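Local coordinates for protein phosphonomutase (Burkholderia cenocepacia J2315, PDB 4MG4) that is a phosphonomutase, a TIM-barrel protein of the phosphoenolpyruvate phosphomutase family, at residues 121-126 / 160-165. Numbering follows the deposited sequence.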
# COMPACT_ATOMS: atom_id res chain seq x y z
N LEU A 121 -12.81 18.06 5.27
CA LEU A 121 -12.20 18.95 6.28
C LEU A 121 -13.05 18.82 7.53
O LEU A 121 -14.26 19.07 7.48
CB LEU A 121 -12.18 20.41 5.79
CG LEU A 121 -11.57 21.48 6.68
CD1 LEU A 121 -10.11 21.17 6.93
CD2 LEU A 121 -11.73 22.81 5.98
N GLU A 122 -12.44 18.41 8.62
CA GLU A 122 -13.09 17.99 9.83
C GLU A 122 -13.00 19.05 10.94
O GLU A 122 -11.97 19.74 11.08
CB GLU A 122 -12.37 16.70 10.27
CG GLU A 122 -12.96 15.92 11.39
CD GLU A 122 -12.18 14.60 11.60
OE1 GLU A 122 -11.38 14.25 10.68
OE2 GLU A 122 -12.45 13.89 12.61
N ASP A 123 -14.02 19.08 11.80
CA ASP A 123 -14.20 20.14 12.79
C ASP A 123 -13.73 19.79 14.21
O ASP A 123 -14.18 20.38 15.16
CB ASP A 123 -15.65 20.63 12.76
CG ASP A 123 -16.66 19.62 13.24
OD1 ASP A 123 -16.31 18.45 13.54
OD2 ASP A 123 -17.85 20.01 13.27
N SER A 124 -12.80 18.84 14.32
CA SER A 124 -12.29 18.44 15.60
C SER A 124 -10.83 18.84 15.73
O SER A 124 -10.11 19.08 14.74
CB SER A 124 -12.46 16.94 15.79
OG SER A 124 -11.75 16.26 14.78
N PHE A 125 -10.44 19.01 16.99
CA PHE A 125 -9.01 19.23 17.33
C PHE A 125 -8.25 17.93 17.29
O PHE A 125 -8.67 16.94 17.89
CB PHE A 125 -8.86 19.81 18.73
CG PHE A 125 -9.29 21.21 18.88
CD1 PHE A 125 -8.48 22.25 18.43
CD2 PHE A 125 -10.47 21.51 19.55
CE1 PHE A 125 -8.91 23.56 18.58
CE2 PHE A 125 -10.89 22.82 19.72
CZ PHE A 125 -10.10 23.84 19.23
N PRO A 126 -7.14 17.90 16.57
CA PRO A 126 -6.33 16.70 16.67
C PRO A 126 -5.71 16.52 18.08
O PRO A 126 -5.49 15.39 18.47
CB PRO A 126 -5.28 16.87 15.56
CG PRO A 126 -5.25 18.32 15.25
CD PRO A 126 -6.60 18.87 15.59
N ARG A 160 -16.78 17.79 7.32
CA ARG A 160 -17.06 16.71 8.23
C ARG A 160 -17.31 17.28 9.62
O ARG A 160 -16.54 18.10 10.11
CB ARG A 160 -15.83 15.81 8.30
CG ARG A 160 -15.99 14.73 9.34
CD ARG A 160 -14.88 13.70 9.27
NE ARG A 160 -14.88 12.90 10.47
CZ ARG A 160 -14.35 11.66 10.57
NH1 ARG A 160 -13.81 11.07 9.51
NH2 ARG A 160 -14.41 11.01 11.74
N THR A 161 -18.41 16.87 10.21
CA THR A 161 -18.69 17.23 11.60
C THR A 161 -18.66 15.98 12.45
O THR A 161 -19.20 14.94 12.04
CB THR A 161 -20.00 18.01 11.82
OG1 THR A 161 -20.08 18.38 13.19
CG2 THR A 161 -21.25 17.27 11.42
N ASP A 162 -17.99 16.07 13.59
CA ASP A 162 -17.88 14.93 14.49
C ASP A 162 -18.91 14.86 15.60
O ASP A 162 -18.73 14.07 16.53
CB ASP A 162 -16.47 14.86 15.01
CG ASP A 162 -15.48 14.35 13.99
OD1 ASP A 162 -15.85 13.69 13.00
OD2 ASP A 162 -14.28 14.58 14.20
N VAL A 163 -20.00 15.62 15.51
CA VAL A 163 -21.02 15.63 16.57
C VAL A 163 -21.45 14.23 16.93
O VAL A 163 -21.53 13.88 18.13
CB VAL A 163 -22.25 16.49 16.19
CG1 VAL A 163 -23.41 16.33 17.20
CG2 VAL A 163 -21.84 17.94 16.12
N PHE A 164 -21.81 13.43 15.92
CA PHE A 164 -22.32 12.08 16.20
C PHE A 164 -21.18 11.12 16.42
O PHE A 164 -21.29 10.18 17.21
CB PHE A 164 -23.26 11.58 15.06
CG PHE A 164 -24.66 12.11 15.15
CD1 PHE A 164 -25.59 11.53 15.97
CD2 PHE A 164 -25.03 13.16 14.43
CE1 PHE A 164 -26.88 12.05 16.03
CE2 PHE A 164 -26.34 13.66 14.43
CZ PHE A 164 -27.26 13.10 15.27
N PHE A 165 -20.07 11.35 15.73
CA PHE A 165 -18.94 10.44 15.67
C PHE A 165 -18.33 10.28 17.07
O PHE A 165 -17.95 9.16 17.47
CB PHE A 165 -17.87 11.02 14.71
CG PHE A 165 -16.67 10.11 14.55
CD1 PHE A 165 -16.83 8.93 13.86
CD2 PHE A 165 -15.43 10.44 15.08
CE1 PHE A 165 -15.77 8.06 13.71
CE2 PHE A 165 -14.36 9.57 14.94
CZ PHE A 165 -14.54 8.39 14.25
O HOH W 1 -15.52 20.85 9.10
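Glu122 and Arg160 run alongside each other in the same direction. The Glu122 carboxylate stacks over one face of the Arg160 guanidinium, the two planes 18° apart. OE2 of Glu122 is 3.4 Å from NE of Arg160, well out of the guanidinium plane, so this salt bridge is an ion pair without a hydrogen bond. Asp162 instead meets the guanidinium edge. Asp162 OD1 accepts a hydrogen bond from Arg160 NE at 2.8 Å, through its syn lone pair and in the guanidinium plane; the pair is also a salt bridge. The Glu122 and Asp162 carboxylates are almost perpendicular, 85° apart. Glu122 OE2 and Asp162 OD2 are only 2.5 Å apart. Ser124 OG also donates to Asp162 OD2.

Asp123 holds the loop after strand 156-160 with both oxygens. Asp123 OD1 accepts a hydrogen bond from the backbone N of Asp162 at 2.9 Å, and Asp123 OD2 one from OG1 of Thr161 at 2.8 Å, each on its syn side. Asp123 CG sits between its own backbone N and carbonyl carbon (chi1 67°), which turns the carboxylate to Thr161 and Asp162 N. Tyr187 OH is a further partner of Asp123 OD2. Between the strands, Arg160 N donates to Leu121 O at 2.8 Å. The arrangement joins the C-terminal ends of adjacent parallel strands 118-122 and 156-160 in a TIM barrel.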